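Local coordinates for periplasmic protein TorT (Vibrio parahaemolyticus, PDB 3O1I) that probably senses a small ligand in the periplasm and passes the signal to the partner sensor kinase TorS, as a two-lobed periplasmic binding protein, at residues V111-Y116 with V250-L255. Numbering follows the deposited sequence.
Sequences VGVDWY and VQQGRL
Val-111 sets its side chain against one turn of helix 249-263, where it meets Leu-255 and the aliphatic part of Gln-252. Val-111 and Leu-255 reach toward each other tip to tip, CB of the valine lying 3.4 Å from CG of Leu-255 and 3.6 Å from its CD2. With CG anti to the backbone N (chi1 172°), the leucine branch is carried out from the helix toward the loop. The CG2 methyl of Val-111 also meets Gln-252, 3.5 Å from its CG. Beyond CG the glutamine chain runs on extended, past Gly-112, so that its amide end crosses Val-113 at an oblique angle beside the CG2 methyl. CG2 is the branch lying beside the backbone N of Val-113, while CG1 stands anti to that N (chi1 176°). No hydrogen bond joins the two segments, and the contact is a buried, mainly apolar one. Residues 111-116 follow strand 107-110, an outermost strand of the five-stranded parallel sheet, and lead into helix 116-127, which packs with the other lobe; this is one of the interlobe crossings of the type I periplasmic binding protein fold. Helix 249-263 lies against the crossing where it leaves the first lobe, and Ser-256 and Gln-259 of the same helix also touch Val-111. Gly-112 has backbone angles that suit glycine, with the chain passing close to the end of Gln-252. Farther along, Asp-114 OD1 accepts from Tyr-116 N at 3.0 Å, a capping bond at the start of helix 116-127; the N-H comes from above the carboxylate plane, about 60° out of it. Between them in sequence, Trp-115 forms a cation-pi pair with Arg-148.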
loop_
_atom_site.group_PDB
_atom_site.type_symbol
_atom_site.label_atom_id
_atom_site.label_comp_id
_atom_site.label_asym_id
_atom_site.label_seq_id
_atom_site.Cartn_x
_atom_site.Cartn_y
_atom_site.Cartn_z
ATOM N N VAL D 111 -18.394 32.492 12.483
ATOM C CA VAL D 111 -17.164 32.821 13.185
ATOM C C VAL D 111 -16.036 32.700 12.168
ATOM O O VAL D 111 -16.180 32.020 11.157
ATOM C CB VAL D 111 -16.917 31.866 14.388
ATOM C CG1 VAL D 111 -17.928 30.752 14.380
ATOM C CG2 VAL D 111 -15.499 31.300 14.352
ATOM N N GLY D 112 -14.923 33.373 12.423
ATOM C CA GLY D 112 -13.818 33.309 11.488
ATOM C C GLY D 112 -12.859 34.469 11.635
ATOM O O GLY D 112 -13.244 35.635 11.556
ATOM N N VAL D 113 -11.594 34.136 11.835
ATOM C CA VAL D 113 -10.545 35.127 12.005
ATOM C C VAL D 113 -9.867 35.519 10.694
ATOM O O VAL D 113 -9.317 34.672 10.005
ATOM C CB VAL D 113 -9.473 34.587 12.956
ATOM C CG1 VAL D 113 -8.322 35.562 13.059
ATOM C CG2 VAL D 113 -10.092 34.311 14.317
ATOM N N ASP D 114 -9.911 36.805 10.356
ATOM C CA ASP D 114 -9.264 37.310 9.147
ATOM C C ASP D 114 -7.774 37.008 9.299
ATOM O O ASP D 114 -7.111 37.539 10.193
ATOM C CB ASP D 114 -9.480 38.825 9.024
ATOM C CG ASP D 114 -8.793 39.427 7.802
ATOM O OD1 ASP D 114 -8.168 38.672 7.024
ATOM O OD2 ASP D 114 -8.877 40.662 7.618
ATOM N N TRP D 115 -7.243 36.156 8.429
ATOM C CA TRP D 115 -5.841 35.783 8.524
ATOM C C TRP D 115 -4.847 36.890 8.214
ATOM O O TRP D 115 -3.666 36.775 8.552
ATOM C CB TRP D 115 -5.584 34.543 7.668
ATOM C CG TRP D 115 -6.176 33.350 8.326
ATOM C CD1 TRP D 115 -7.502 33.072 8.458
ATOM C CD2 TRP D 115 -5.483 32.371 9.101
ATOM N NE1 TRP D 115 -7.681 31.992 9.280
ATOM C CE2 TRP D 115 -6.457 31.540 9.691
ATOM C CE3 TRP D 115 -4.133 32.121 9.364
ATOM C CZ2 TRP D 115 -6.128 30.474 10.528
ATOM C CZ3 TRP D 115 -3.802 31.062 10.196
ATOM C CH2 TRP D 115 -4.798 30.250 10.771
ATOM N N TYR D 116 -5.332 37.961 7.590
ATOM C CA TYR D 116 -4.503 39.120 7.257
ATOM C C TYR D 116 -3.733 39.542 8.501
ATOM O O TYR D 116 -2.549 39.862 8.434
ATOM C CB TYR D 116 -5.393 40.282 6.812
ATOM C CG TYR D 116 -4.669 41.587 6.565
ATOM C CD1 TYR D 116 -4.262 41.945 5.283
ATOM C CD2 TYR D 116 -4.405 42.478 7.617
ATOM C CE1 TYR D 116 -3.616 43.153 5.046
ATOM C CE2 TYR D 116 -3.754 43.689 7.390
ATOM C CZ TYR D 116 -3.367 44.015 6.101
ATOM O OH TYR D 116 -2.742 45.206 5.842
ATOM N N VAL D 250 -9.438 26.379 19.913
ATOM C CA VAL D 250 -10.377 25.793 20.861
ATOM C C VAL D 250 -11.548 26.736 21.075
ATOM O O VAL D 250 -12.698 26.315 21.099
ATOM C CB VAL D 250 -9.725 25.523 22.223
ATOM C CG1 VAL D 250 -10.785 25.070 23.208
ATOM C CG2 VAL D 250 -8.644 24.462 22.087
ATOM N N GLN D 251 -11.254 28.020 21.223
ATOM C CA GLN D 251 -12.304 29.010 21.421
ATOM C C GLN D 251 -13.075 29.274 20.134
ATOM O O GLN D 251 -14.281 29.516 20.183
ATOM C CB GLN D 251 -11.706 30.318 21.934
ATOM C CG GLN D 251 -12.694 31.463 22.024
ATOM C CD GLN D 251 -12.126 32.644 22.778
ATOM O OE1 GLN D 251 -11.251 33.357 22.280
ATOM N NE2 GLN D 251 -12.609 32.847 24.001
ATOM N N GLN D 252 -12.382 29.230 18.993
ATOM C CA GLN D 252 -13.019 29.476 17.705
ATOM C C GLN D 252 -14.106 28.439 17.500
ATOM O O GLN D 252 -15.058 28.653 16.749
ATOM C CB GLN D 252 -11.996 29.413 16.569
ATOM C CG GLN D 252 -12.349 30.340 15.422
ATOM C CD GLN D 252 -11.205 30.547 14.448
ATOM O OE1 GLN D 252 -10.051 30.676 14.852
ATOM N NE2 GLN D 252 -11.522 30.603 13.155
ATOM N N GLY D 253 -13.958 27.317 18.194
ATOM C CA GLY D 253 -14.941 26.260 18.106
ATOM C C GLY D 253 -16.131 26.601 18.979
ATOM O O GLY D 253 -17.272 26.643 18.507
ATOM N N ARG D 254 -15.857 26.848 20.260
ATOM C CA ARG D 254 -16.894 27.202 21.228
ATOM C C ARG D 254 -17.795 28.270 20.627
ATOM O O ARG D 254 -19.016 28.199 20.720
ATOM C CB ARG D 254 -16.258 27.731 22.515
ATOM C CG ARG D 254 -15.463 26.703 23.312
ATOM C CD ARG D 254 -14.630 27.382 24.408
ATOM N NE ARG D 254 -13.895 26.436 25.248
ATOM C CZ ARG D 254 -14.470 25.580 26.090
ATOM N NH1 ARG D 254 -15.794 25.551 26.208
ATOM N NH2 ARG D 254 -13.726 24.758 26.823
ATOM N N LEU D 255 -17.179 29.256 19.995
ATOM C CA LEU D 255 -17.923 30.330 19.373
ATOM C C LEU D 255 -19.032 29.824 18.437
ATOM O O LEU D 255 -20.184 30.247 18.560
ATOM C CB LEU D 255 -16.948 31.253 18.631
ATOM C CG LEU D 255 -17.462 32.381 17.726
ATOM C CD1 LEU D 255 -18.718 33.013 18.305
ATOM C CD2 LEU D 255 -16.346 33.414 17.548
#